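Local structure of putative N-acetylmuramoyl-L-alanine amidase,autolysin cwp6 (Peptoclostridium difficile, 5J72) at residues Q150-G155 / D181-L186. The protein is a cell wall protein that probably acts as a zinc-dependent N-acetylmuramoyl-L-alanine amidase, cleaving peptidoglycan, and carries three cell wall-binding CWB2 repeats. Sequence-based numbering, arbitrary orientation.
Sequences QGWKDG and DAPILL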
loop_
_atom_site.group_PDB
_atom_site.type_symbol
_atom_site.label_atom_id
_atom_site.label_comp_id
_atom_site.label_asym_id
_atom_site.label_seq_id
_atom_site.Cartn_x
_atom_site.Cartn_y
_atom_site.Cartn_z
ATOM N N GLN A 150 -12.915 10.950 -10.946
ATOM C CA GLN A 150 -13.400 9.617 -10.597
ATOM C C GLN A 150 -14.271 9.590 -9.381
ATOM O O GLN A 150 -15.334 8.944 -9.404
ATOM C CB GLN A 150 -12.181 8.665 -10.346
ATOM C CG GLN A 150 -12.582 7.203 -10.130
ATOM C CD GLN A 150 -13.212 6.598 -11.391
ATOM O OE1 GLN A 150 -12.973 7.069 -12.521
ATOM N NE2 GLN A 150 -13.972 5.503 -11.197
ATOM N N GLY A 151 -13.887 10.257 -8.271
ATOM C CA GLY A 151 -14.735 10.098 -7.089
ATOM C C GLY A 151 -15.727 11.248 -6.875
ATOM O O GLY A 151 -16.617 11.178 -6.008
ATOM N N TRP A 152 -15.569 12.325 -7.680
ATOM C CA TRP A 152 -16.418 13.558 -7.498
ATOM C C TRP A 152 -16.884 14.019 -8.867
ATOM O O TRP A 152 -16.802 15.205 -9.235
ATOM C CB TRP A 152 -15.536 14.669 -6.790
ATOM C CG TRP A 152 -15.195 14.247 -5.408
ATOM C CD1 TRP A 152 -15.883 14.551 -4.256
ATOM C CD2 TRP A 152 -14.087 13.393 -5.002
ATOM N NE1 TRP A 152 -15.260 13.959 -3.161
ATOM C CE2 TRP A 152 -14.159 13.246 -3.599
ATOM C CE3 TRP A 152 -13.060 12.740 -5.694
ATOM C CZ2 TRP A 152 -13.217 12.481 -2.870
ATOM C CZ3 TRP A 152 -12.135 11.966 -4.980
ATOM C CH2 TRP A 152 -12.215 11.853 -3.585
ATOM N N LYS A 153 -17.436 13.082 -9.649
ATOM C CA LYS A 153 -17.874 13.447 -11.005
ATOM C C LYS A 153 -19.015 14.474 -10.918
ATOM O O LYS A 153 -19.124 15.391 -11.748
ATOM C CB LYS A 153 -18.365 12.180 -11.738
ATOM C CG LYS A 153 -18.808 12.513 -13.167
ATOM C CD LYS A 153 -17.610 12.956 -13.958
ATOM C CE LYS A 153 -17.991 13.347 -15.364
ATOM N N ASP A 154 -19.821 14.347 -9.887
ATOM C CA ASP A 154 -20.949 15.261 -9.741
ATOM C C ASP A 154 -20.563 16.526 -8.980
ATOM O O ASP A 154 -21.456 17.310 -8.605
ATOM C CB ASP A 154 -22.103 14.555 -8.973
ATOM C CG ASP A 154 -21.673 13.998 -7.624
ATOM O OD1 ASP A 154 -22.501 13.945 -6.726
ATOM O OD2 ASP A 154 -20.500 13.635 -7.477
ATOM N N GLY A 155 -19.291 16.710 -8.700
ATOM C CA GLY A 155 -18.861 17.961 -8.061
ATOM C C GLY A 155 -18.490 17.791 -6.600
ATOM O O GLY A 155 -18.614 16.708 -6.033
ATOM N N ASP A 181 -15.125 14.749 2.654
ATOM C CA ASP A 181 -15.494 13.967 1.441
ATOM C C ASP A 181 -15.149 14.888 0.251
ATOM O O ASP A 181 -15.980 15.263 -0.562
ATOM C CB ASP A 181 -16.984 13.534 1.463
ATOM C CG ASP A 181 -17.349 12.592 0.300
ATOM O OD1 ASP A 181 -16.403 12.030 -0.355
ATOM O OD2 ASP A 181 -18.560 12.423 0.042
ATOM N N ALA A 182 -13.871 15.260 0.184
ATOM C CA ALA A 182 -13.363 16.178 -0.818
ATOM C C ALA A 182 -12.086 15.670 -1.461
ATOM O O ALA A 182 -11.340 14.941 -0.829
ATOM C CB ALA A 182 -13.000 17.491 -0.121
ATOM N N PRO A 183 -11.840 16.047 -2.704
ATOM C CA PRO A 183 -10.608 15.640 -3.333
ATOM C C PRO A 183 -9.470 16.643 -2.947
ATOM O O PRO A 183 -9.749 17.777 -2.481
ATOM C CB PRO A 183 -10.900 15.786 -4.830
ATOM C CG PRO A 183 -11.856 16.988 -4.884
ATOM C CD PRO A 183 -12.748 16.785 -3.622
ATOM N N ILE A 184 -8.238 16.232 -3.172
ATOM C CA ILE A 184 -7.113 17.107 -2.959
ATOM C C ILE A 184 -6.615 17.463 -4.384
ATOM O O ILE A 184 -6.342 16.570 -5.207
ATOM C CB ILE A 184 -5.999 16.383 -2.197
ATOM C CG1 ILE A 184 -6.428 16.198 -0.727
ATOM C CG2 ILE A 184 -4.658 17.171 -2.418
ATOM C CD1 ILE A 184 -5.515 15.242 0.137
ATOM N N LEU A 185 -6.535 18.754 -4.689
ATOM C CA LEU A 185 -5.952 19.159 -5.972
ATOM C C LEU A 185 -4.620 19.906 -5.628
ATOM O O LEU A 185 -4.406 20.280 -4.483
ATOM C CB LEU A 185 -6.848 20.148 -6.799
ATOM C CG LEU A 185 -8.155 19.490 -7.270
ATOM C CD1 LEU A 185 -9.027 20.547 -8.011
ATOM C CD2 LEU A 185 -7.894 18.223 -8.155
ATOM N N LEU A 186 -3.811 20.158 -6.630
ATOM C CA LEU A 186 -2.495 20.723 -6.349
ATOM C C LEU A 186 -2.236 22.118 -6.904
ATOM O O LEU A 186 -2.667 22.449 -8.011
ATOM C CB LEU A 186 -1.447 19.759 -6.987
ATOM C CG LEU A 186 -1.577 18.306 -6.509
ATOM C CD1 LEU A 186 -0.600 17.430 -7.254
ATOM C CD2 LEU A 186 -1.389 18.222 -5.005
HETATM O O HOH W 1 -17.725 12.076 -3.147
#
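Trp152 lays one face of its indole against the ring of Pro183 in a CH-pi contact. Both residues belong to a CWB2 cell wall-binding repeat. The contact joins the end of helix 140-151 to the residues that lead into strand 184-187, an outermost strand of a four-stranded parallel sheet. Pro183 CD sits 3.7 Å from the centroid of the five-membered ring of Trp152, only 4° off its normal. Pro183 CB lies over the six-membered ring near its CE3 corner, 3.8 Å from Trp152 CE3. CG of Trp152 stands beside its backbone N (chi1 -66°), which carries the indole across to Asp181 and Pro183. There Trp152 NE1 donates a hydrogen bond of 3.0 Å to Asp181 O. The N-H...O angle is 148°, and the donor stands above the carbonyl plane. Asp181 is the C-prime residue of the Schellman motif that closes helix 174-180. Leu203 and Pro382 also touch the Trp152 side chain. Trp152 begins a type I turn, closed by Gly155 N to Trp152 O. Asp154, inside this turn, and Asn6 are calcium-binding residues in this protein, and the Asp181 side chain lies near Asn6 and a bound calcium ion. One water links the segments, donating to Gly151 O at 3.2 Å and to Asp181 OD1 at 3.1 Å.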